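Local atomic coordinates of thiazoline oxidase/subtilisin-like protease (Prochloron didemni, PDB entry 4H6X), a protein that probably works as a subtilisin-like, transamidating protease in patellamide maturation, cutting the precursor peptide and joining its ends into a macrocycle. Residues I37-P42 with D108-V113; T45-E50 with C263-V268. All coordinates share one frame; numbering follows the deposited sequence.

How the interactions relate
Interaction 1 sits about 9 Å from the centre of the chain and holds D39 and H109, which with S274 have the geometry of a subtilisin-type catalytic triad. Interaction 2 is nearer the surface, about 17 Å from that centre, and the centres of the two contacts are about 13 Å apart. They alternate along the chain: 37-42 runs on towards 45-50, and helix segment 108-113 lies between these and 263-268. That helix joins them in space as well. H112 NE2 probably hydrogen-bonds V268 O, at 3.0 Å, and C111 O packs against F49 CZ, at 3.9 Å, so this helix touches both segments of interaction 2, 263-268 through H112 and 45-50 through C111.

Interaction 1 of 2, residues I37-P42 with D108-V113; sequences IIDGDP and DHACHV
The backbones come nearest at P42 and C111, whose CA atoms are 4.4 Å apart, while strand 37-39 runs nearly antiparallel to helix 108-113, their axes at 154°. The key side chain is D39. Its CG stands anti to the backbone N (chi1 -161°), which carries the carboxylate over to the edge of the H109 ring. There OD2 takes the ND1 hydrogen through its syn lone pair, with OD2 2.7 Å from ND1 and close to the ring plane, although the bond is somewhat bent. The carboxylate itself is turned 49° from the imidazole, and its OD1 makes only a weak second bond to ND1. OD1 is held mainly from its own side of the contact: G40 N reaches it at 2.6 Å, from the anti side and tilted out of the carboxylate plane. H109 NE2 hydrogen-bonds S274 OG, which completes the Ser-His-Asp charge-relay geometry of the subtilase fold, with the aspartate towards the C-terminal side of an inner strand of the parallel sheet and the histidine on the helix beside it; these three are probably the catalytic residues. Replacing D39 by an alanine would probably leave H109 ND1 and G40 N without their acceptor and the imidazole freer to turn about its CB-CG bond. Apolar atoms close up round the carboxylate. V113 CB lies 4.0 Å from D39 OD2, and V113 CG1 meets I37 CG2 at 4.2 Å; I37 also touches T114 and I117 of the same helix. Further along the loop, A110 CB presses against G40 O at 3.3 Å and packs near P42 CD, while C111 SG lies alongside P42, 3.7 Å from its CA.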
ATOM      1  N   ILE A  37      -3.434   6.393  -4.039  1.00 22.11           N
ATOM      2  CA  ILE A  37      -2.449   5.411  -4.453  1.00 21.83           C
ATOM      3  C   ILE A  37      -1.890   5.791  -5.816  1.00 22.73           C
ATOM      4  O   ILE A  37      -2.608   5.773  -6.837  1.00 22.92           O
ATOM      5  CB  ILE A  37      -3.068   3.991  -4.499  1.00 21.86           C
ATOM      6  CG1 ILE A  37      -3.578   3.591  -3.101  1.00 22.55           C
ATOM      7  CG2 ILE A  37      -2.071   2.965  -5.022  1.00 20.13           C
ATOM      8  CD1 ILE A  37      -4.359   2.275  -3.096  1.00 21.62           C
ATOM      9  N   ILE A  38      -0.612   6.153  -5.808  1.00 22.04           N
ATOM     10  CA  ILE A  38       0.119   6.483  -7.018  1.00 22.47           C
ATOM     11  C   ILE A  38       0.810   5.213  -7.499  1.00 23.66           C
ATOM     12  O   ILE A  38       1.848   4.786  -6.953  1.00 23.61           O
ATOM     13  CB  ILE A  38       1.103   7.661  -6.785  1.00 21.52           C
ATOM     14  CG1 ILE A  38       0.320   8.904  -6.313  1.00 21.04           C
ATOM     15  CG2 ILE A  38       1.941   7.921  -8.039  1.00 21.66           C
ATOM     16  CD1 ILE A  38       1.193  10.094  -5.911  1.00 21.10           C
ATOM     17  N   ASP A  39       0.221   4.591  -8.524  1.00 23.90           N
ATOM     18  CA  ASP A  39       0.678   3.276  -8.980  1.00 24.56           C
ATOM     19  C   ASP A  39       0.070   3.068 -10.366  1.00 25.20           C
ATOM     20  O   ASP A  39      -0.278   4.047 -11.033  1.00 24.67           O
ATOM     21  CB  ASP A  39       0.201   2.196  -7.982  1.00 25.64           C
ATOM     22  CG  ASP A  39       0.991   0.881  -8.081  1.00 29.35           C
ATOM     23  OD1 ASP A  39       1.528   0.540  -9.164  1.00 31.74           O
ATOM     24  OD2 ASP A  39       1.029   0.154  -7.067  1.00 29.28           O
ATOM     25  N   GLY A  40      -0.066   1.818 -10.797  1.00 24.91           N
ATOM     26  CA  GLY A  40      -0.734   1.510 -12.079  1.00 24.65           C
ATOM     27  C   GLY A  40      -2.251   1.572 -11.994  1.00 24.75           C
ATOM     28  O   GLY A  40      -2.826   2.128 -11.046  1.00 23.05           O
ATOM     29  N   ASP A  41      -2.897   0.981 -12.995  1.00 24.52           N
ATOM     30  CA  ASP A  41      -4.337   1.004 -13.141  1.00 26.08           C
ATOM     31  C   ASP A  41      -4.921  -0.340 -12.671  1.00 26.43           C
ATOM     32  O   ASP A  41      -4.762  -1.352 -13.353  1.00 26.18           O
ATOM     33  CB  ASP A  41      -4.696   1.270 -14.614  1.00 26.76           C
ATOM     34  CG  ASP A  41      -6.173   1.525 -14.828  1.00 28.83           C
ATOM     35  OD1 ASP A  41      -6.932   1.568 -13.851  1.00 27.48           O
ATOM     36  OD2 ASP A  41      -6.584   1.691 -15.993  1.00 30.12           O
ATOM     37  N   PRO A  42      -5.604  -0.345 -11.513  1.00 26.49           N
ATOM     38  CA  PRO A  42      -6.149  -1.564 -10.930  1.00 26.42           C
ATOM     39  C   PRO A  42      -7.469  -1.974 -11.582  1.00 26.78           C
ATOM     40  O   PRO A  42      -8.124  -1.168 -12.256  1.00 26.36           O
ATOM     41  CB  PRO A  42      -6.404  -1.157  -9.477  1.00 25.94           C
ATOM     42  CG  PRO A  42      -6.800   0.263  -9.593  1.00 25.90           C
ATOM     43  CD  PRO A  42      -5.926   0.833 -10.690  1.00 25.63           C
ATOM     44  N   ASP A 108      -0.647  -4.725 -12.606  1.00 24.09           N
ATOM     45  CA  ASP A 108      -0.749  -5.901 -11.753  1.00 25.99           C
ATOM     46  C   ASP A 108      -0.425  -5.501 -10.301  1.00 25.91           C
ATOM     47  O   ASP A 108      -1.126  -5.883  -9.365  1.00 25.72           O
ATOM     48  CB  ASP A 108       0.226  -6.979 -12.240  1.00 26.35           C
ATOM     49  CG  ASP A 108       0.241  -8.197 -11.351  1.00 27.99           C
ATOM     50  OD1 ASP A 108      -0.632  -9.060 -11.540  1.00 29.05           O
ATOM     51  OD2 ASP A 108       1.128  -8.292 -10.474  1.00 27.50           O
ATOM     52  N   HIS A 109       0.641  -4.721 -10.148  1.00 25.62           N
ATOM     53  CA  HIS A 109       1.100  -4.238  -8.844  1.00 27.03           C
ATOM     54  C   HIS A 109       0.017  -3.379  -8.165  1.00 26.24           C
ATOM     55  O   HIS A 109      -0.273  -3.534  -6.974  1.00 26.91           O
ATOM     56  CB  HIS A 109       2.399  -3.457  -9.057  1.00 26.69           C
ATOM     57  CG  HIS A 109       3.085  -3.064  -7.795  1.00 30.19           C
ATOM     58  ND1 HIS A 109       2.796  -1.893  -7.126  1.00 30.16           N
ATOM     59  CD2 HIS A 109       4.067  -3.671  -7.090  1.00 29.72           C
ATOM     60  CE1 HIS A 109       3.558  -1.807  -6.051  1.00 31.43           C
ATOM     61  NE2 HIS A 109       4.333  -2.877  -6.006  1.00 32.04           N
ATOM     62  N   ALA A 110      -0.607  -2.501  -8.947  1.00 25.54           N
ATOM     63  CA  ALA A 110      -1.720  -1.689  -8.494  1.00 25.23           C
ATOM     64  C   ALA A 110      -2.884  -2.531  -7.974  1.00 25.43           C
ATOM     65  O   ALA A 110      -3.474  -2.185  -6.959  1.00 23.61           O
ATOM     66  CB  ALA A 110      -2.201  -0.771  -9.614  1.00 24.73           C
ATOM     67  N   CYS A 111      -3.221  -3.623  -8.668  1.00 26.39           N
ATOM     68  CA  CYS A 111      -4.331  -4.477  -8.197  1.00 26.27           C
ATOM     69  C   CYS A 111      -4.008  -5.062  -6.842  1.00 24.65           C
ATOM     70  O   CYS A 111      -4.862  -5.109  -5.964  1.00 25.34           O
ATOM     71  CB  CYS A 111      -4.625  -5.641  -9.143  1.00 28.00           C
ATOM     72  SG  CYS A 111      -5.371  -5.182 -10.715  1.00 34.07           S
ATOM     73  N   HIS A 112      -2.779  -5.545  -6.716  1.00 23.75           N
ATOM     74  CA  HIS A 112      -2.316  -6.199  -5.513  1.00 25.30           C
ATOM     75  C   HIS A 112      -2.294  -5.206  -4.347  1.00 24.27           C
ATOM     76  O   HIS A 112      -2.903  -5.450  -3.304  1.00 24.45           O
ATOM     77  CB  HIS A 112      -0.918  -6.779  -5.735  1.00 25.34           C
ATOM     78  CG  HIS A 112      -0.597  -7.928  -4.837  1.00 29.76           C
ATOM     79  ND1 HIS A 112      -0.125  -7.759  -3.554  1.00 29.45           N
ATOM     80  CD2 HIS A 112      -0.696  -9.269  -5.031  1.00 31.42           C
ATOM     81  CE1 HIS A 112       0.067  -8.944  -2.998  1.00 32.15           C
ATOM     82  NE2 HIS A 112      -0.269  -9.876  -3.874  1.00 32.46           N
ATOM     83  N   VAL A 113      -1.571  -4.106  -4.537  1.00 23.14           N
ATOM     84  CA  VAL A 113      -1.427  -3.057  -3.512  1.00 24.50           C
ATOM     85  C   VAL A 113      -2.793  -2.540  -3.066  1.00 23.58           C
ATOM     86  O   VAL A 113      -3.054  -2.465  -1.886  1.00 24.24           O
ATOM     87  CB  VAL A 113      -0.516  -1.911  -4.029  1.00 25.03           C
ATOM     88  CG1 VAL A 113      -0.720  -0.616  -3.247  1.00 27.12           C
ATOM     89  CG2 VAL A 113       0.930  -2.353  -3.954  1.00 25.93           C
TER

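Interaction 2 of 2, residues T45-E50 with C263-V268; sequences TLSCFE and CTEEPV
E265 reaches S47 because its CG stands anti to its own carbonyl carbon (chi1 -75°) and the chain then bends at chi2 (-63°), bringing the carboxylate up to the start of the 3-10 segment 47-49; S47 in turn sets OG between its backbone N and carbonyl carbon (chi1 59°), on the side facing the acid. The carboxylate then takes S47 with both oxygens. OE2 accepts from S47 N at 2.9 Å through its syn lone pair, while OE1 meets S47 OG at a modelled 2.3 Å, too short for its exact length to be trusted. Two waters widen the grip: water 1 donates to T45 O, at 2.8 Å, and to E265 OE2, and water 2 accepts from C48 N at 3.1 Å and donates to E265 OE1. Beside this polar knot, L46 CD2 lies against the backbone of the other loop, 3.2 Å from T264 O. T264 is itself shaped by an ST turn, its OG1 taking the hydrogen of E266 N. The contact ties the loop after strand 34-39 to the loop joining antiparallel strands 257-259 and 268-270, and P124 touches both S47 and E265. With S47 N and water 1 donating to OE2 and water 2 to OE1, E265 is probably charged, its carboxylate bridging the two loops at a partly hydrated surface.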
ATOM      1  N   THR A  45     -13.259  -4.515 -11.518  1.00 32.73           N
ATOM      2  CA  THR A  45     -14.265  -5.583 -11.661  1.00 35.48           C
ATOM      3  C   THR A  45     -14.064  -6.719 -10.650  1.00 36.22           C
ATOM      4  O   THR A  45     -14.933  -7.568 -10.508  1.00 35.98           O
ATOM      5  CB  THR A  45     -14.321  -6.192 -13.087  1.00 34.33           C
ATOM      6  OG1 THR A  45     -13.098  -6.887 -13.379  1.00 35.35           O
ATOM      7  CG2 THR A  45     -14.573  -5.126 -14.138  1.00 33.93           C
ATOM      8  N   LEU A  46     -12.932  -6.737  -9.946  1.00 35.06           N
ATOM      9  CA  LEU A  46     -12.682  -7.804  -8.964  1.00 35.88           C
ATOM     10  C   LEU A  46     -13.576  -7.658  -7.744  1.00 35.74           C
ATOM     11  O   LEU A  46     -13.775  -6.544  -7.245  1.00 38.29           O
ATOM     12  CB  LEU A  46     -11.212  -7.852  -8.555  1.00 36.08           C
ATOM     13  CG  LEU A  46     -10.218  -7.889  -9.718  1.00 36.90           C
ATOM     14  CD1 LEU A  46      -8.784  -7.948  -9.215  1.00 37.49           C
ATOM     15  CD2 LEU A  46     -10.506  -9.053 -10.659  1.00 40.98           C
ATOM     16  N   SER A  47     -14.114  -8.782  -7.262  1.00 33.81           N
ATOM     17  CA  SER A  47     -15.104  -8.760  -6.182  1.00 34.87           C
ATOM     18  C   SER A  47     -14.555  -8.184  -4.880  1.00 33.17           C
ATOM     19  O   SER A  47     -15.310  -7.628  -4.091  1.00 34.03           O
ATOM     20  CB  SER A  47     -15.715 -10.150  -5.937  1.00 34.59           C
ATOM     21  OG  SER A  47     -14.722 -11.115  -5.605  1.00 33.57           O
ATOM     22  N   CYS A  48     -13.244  -8.289  -4.668  1.00 32.10           N
ATOM     23  CA  CYS A  48     -12.627  -7.691  -3.482  1.00 30.51           C
ATOM     24  C   CYS A  48     -12.852  -6.182  -3.378  1.00 30.29           C
ATOM     25  O   CYS A  48     -12.742  -5.619  -2.295  1.00 31.88           O
ATOM     26  CB  CYS A  48     -11.140  -8.038  -3.397  1.00 31.13           C
ATOM     27  SG  CYS A  48     -10.117  -7.305  -4.694  1.00 31.07           S
ATOM     28  N   PHE A  49     -13.170  -5.538  -4.500  1.00 28.72           N
ATOM     29  CA  PHE A  49     -13.486  -4.116  -4.518  1.00 29.51           C
ATOM     30  C   PHE A  49     -14.987  -3.834  -4.477  1.00 32.23           C
ATOM     31  O   PHE A  49     -15.403  -2.681  -4.368  1.00 31.16           O
ATOM     32  CB  PHE A  49     -12.827  -3.424  -5.713  1.00 29.85           C
ATOM     33  CG  PHE A  49     -11.330  -3.555  -5.726  1.00 30.27           C
ATOM     34  CD1 PHE A  49     -10.662  -3.996  -6.864  1.00 29.77           C
ATOM     35  CD2 PHE A  49     -10.585  -3.253  -4.584  1.00 29.36           C
ATOM     36  CE1 PHE A  49      -9.280  -4.128  -6.868  1.00 29.57           C
ATOM     37  CE2 PHE A  49      -9.201  -3.385  -4.581  1.00 29.44           C
ATOM     38  CZ  PHE A  49      -8.548  -3.825  -5.724  1.00 29.34           C
ATOM     39  N   GLU A  50     -15.792  -4.897  -4.531  1.00 34.12           N
ATOM     40  CA  GLU A  50     -17.250  -4.779  -4.421  1.00 36.62           C
ATOM     41  C   GLU A  50     -17.676  -4.202  -3.063  1.00 33.22           C
ATOM     42  O   GLU A  50     -17.577  -4.856  -2.029  1.00 31.93           O
ATOM     43  CB  GLU A  50     -17.906  -6.150  -4.666  1.00 40.97           C
ATOM     44  CG  GLU A  50     -19.392  -6.194  -4.372  1.00 48.66           C
ATOM     45  CD  GLU A  50     -20.177  -5.338  -5.328  1.00 53.47           C
ATOM     46  OE1 GLU A  50     -20.372  -5.775  -6.481  1.00 59.71           O
ATOM     47  OE2 GLU A  50     -20.590  -4.231  -4.922  1.00 57.87           O
ATOM     48  N   CYS A 263      -8.100  -9.296 -13.861  1.00 31.32           N
ATOM     49  CA  CYS A 263      -8.905 -10.155 -14.750  1.00 34.01           C
ATOM     50  C   CYS A 263      -9.277 -11.523 -14.189  1.00 36.04           C
ATOM     51  O   CYS A 263      -9.789 -12.372 -14.919  1.00 36.97           O
ATOM     52  CB  CYS A 263      -8.227 -10.328 -16.106  1.00 34.06           C
ATOM     53  SG  CYS A 263      -7.960  -8.780 -16.980  1.00 36.29           S
ATOM     54  N   THR A 264      -9.020 -11.739 -12.905  1.00 35.79           N
ATOM     55  CA  THR A 264      -9.375 -13.001 -12.284  1.00 37.32           C
ATOM     56  C   THR A 264      -9.695 -12.843 -10.809  1.00 37.08           C
ATOM     57  O   THR A 264      -9.185 -11.947 -10.146  1.00 36.11           O
ATOM     58  CB  THR A 264      -8.313 -14.102 -12.484  1.00 36.40           C
ATOM     59  OG1 THR A 264      -8.717 -15.267 -11.760  1.00 35.71           O
ATOM     60  CG2 THR A 264      -6.937 -13.665 -11.970  1.00 38.92           C
ATOM     61  N   GLU A 265     -10.534 -13.741 -10.307  1.00 35.80           N
ATOM     62  CA  GLU A 265     -10.916 -13.723  -8.909  1.00 38.21           C
ATOM     63  C   GLU A 265      -9.885 -14.400  -8.016  1.00 37.53           C
ATOM     64  O   GLU A 265      -9.908 -14.201  -6.803  1.00 37.52           O
ATOM     65  CB  GLU A 265     -12.308 -14.335  -8.712  1.00 36.48           C
ATOM     66  CG  GLU A 265     -13.431 -13.414  -9.155  1.00 39.62           C
ATOM     67  CD  GLU A 265     -13.495 -12.115  -8.352  1.00 39.84           C
ATOM     68  OE1 GLU A 265     -13.285 -12.139  -7.116  1.00 39.66           O
ATOM     69  OE2 GLU A 265     -13.772 -11.068  -8.960  1.00 37.98           O
ATOM     70  N   GLU A 266      -8.976 -15.164  -8.617  1.00 35.76           N
ATOM     71  CA  GLU A 266      -7.952 -15.890  -7.862  1.00 39.32           C
ATOM     72  C   GLU A 266      -6.830 -14.957  -7.380  1.00 38.09           C
ATOM     73  O   GLU A 266      -6.200 -14.276  -8.185  1.00 34.87           O
ATOM     74  CB  GLU A 266      -7.369 -17.033  -8.705  1.00 43.43           C
ATOM     75  CG  GLU A 266      -6.372 -17.941  -7.991  1.00 49.10           C
ATOM     76  CD  GLU A 266      -5.802 -19.041  -8.893  1.00 57.10           C
ATOM     77  OE1 GLU A 266      -6.170 -19.114 -10.092  1.00 57.71           O
ATOM     78  OE2 GLU A 266      -4.978 -19.845  -8.404  1.00 58.62           O
ATOM     79  N   PRO A 267      -6.585 -14.925  -6.059  1.00 38.85           N
ATOM     80  CA  PRO A 267      -5.510 -14.073  -5.544  1.00 37.07           C
ATOM     81  C   PRO A 267      -4.138 -14.715  -5.692  1.00 36.57           C
ATOM     82  O   PRO A 267      -4.040 -15.873  -6.088  1.00 38.54           O
ATOM     83  CB  PRO A 267      -5.880 -13.895  -4.070  1.00 38.12           C
ATOM     84  CG  PRO A 267      -6.698 -15.095  -3.728  1.00 38.75           C
ATOM     85  CD  PRO A 267      -7.432 -15.475  -4.980  1.00 38.27           C
ATOM     86  N   VAL A 268      -3.086 -13.960  -5.391  1.00 33.15           N
ATOM     87  CA  VAL A 268      -1.717 -14.452  -5.521  1.00 33.50           C
ATOM     88  C   VAL A 268      -0.857 -13.857  -4.410  1.00 32.63           C
ATOM     89  O   VAL A 268      -1.073 -12.719  -3.995  1.00 30.67           O
ATOM     90  CB  VAL A 268      -1.119 -14.155  -6.928  1.00 34.25           C
ATOM     91  CG1 VAL A 268      -1.013 -12.651  -7.211  1.00 34.90           C
ATOM     92  CG2 VAL A 268       0.228 -14.836  -7.107  1.00 34.44           C
TER
HETATM   93  O   HOH W   1     -15.015 -10.269 -11.020  1.00 38.30           O
HETATM   94  O   HOH W   2     -11.363 -10.265  -6.048  1.00 37.56           O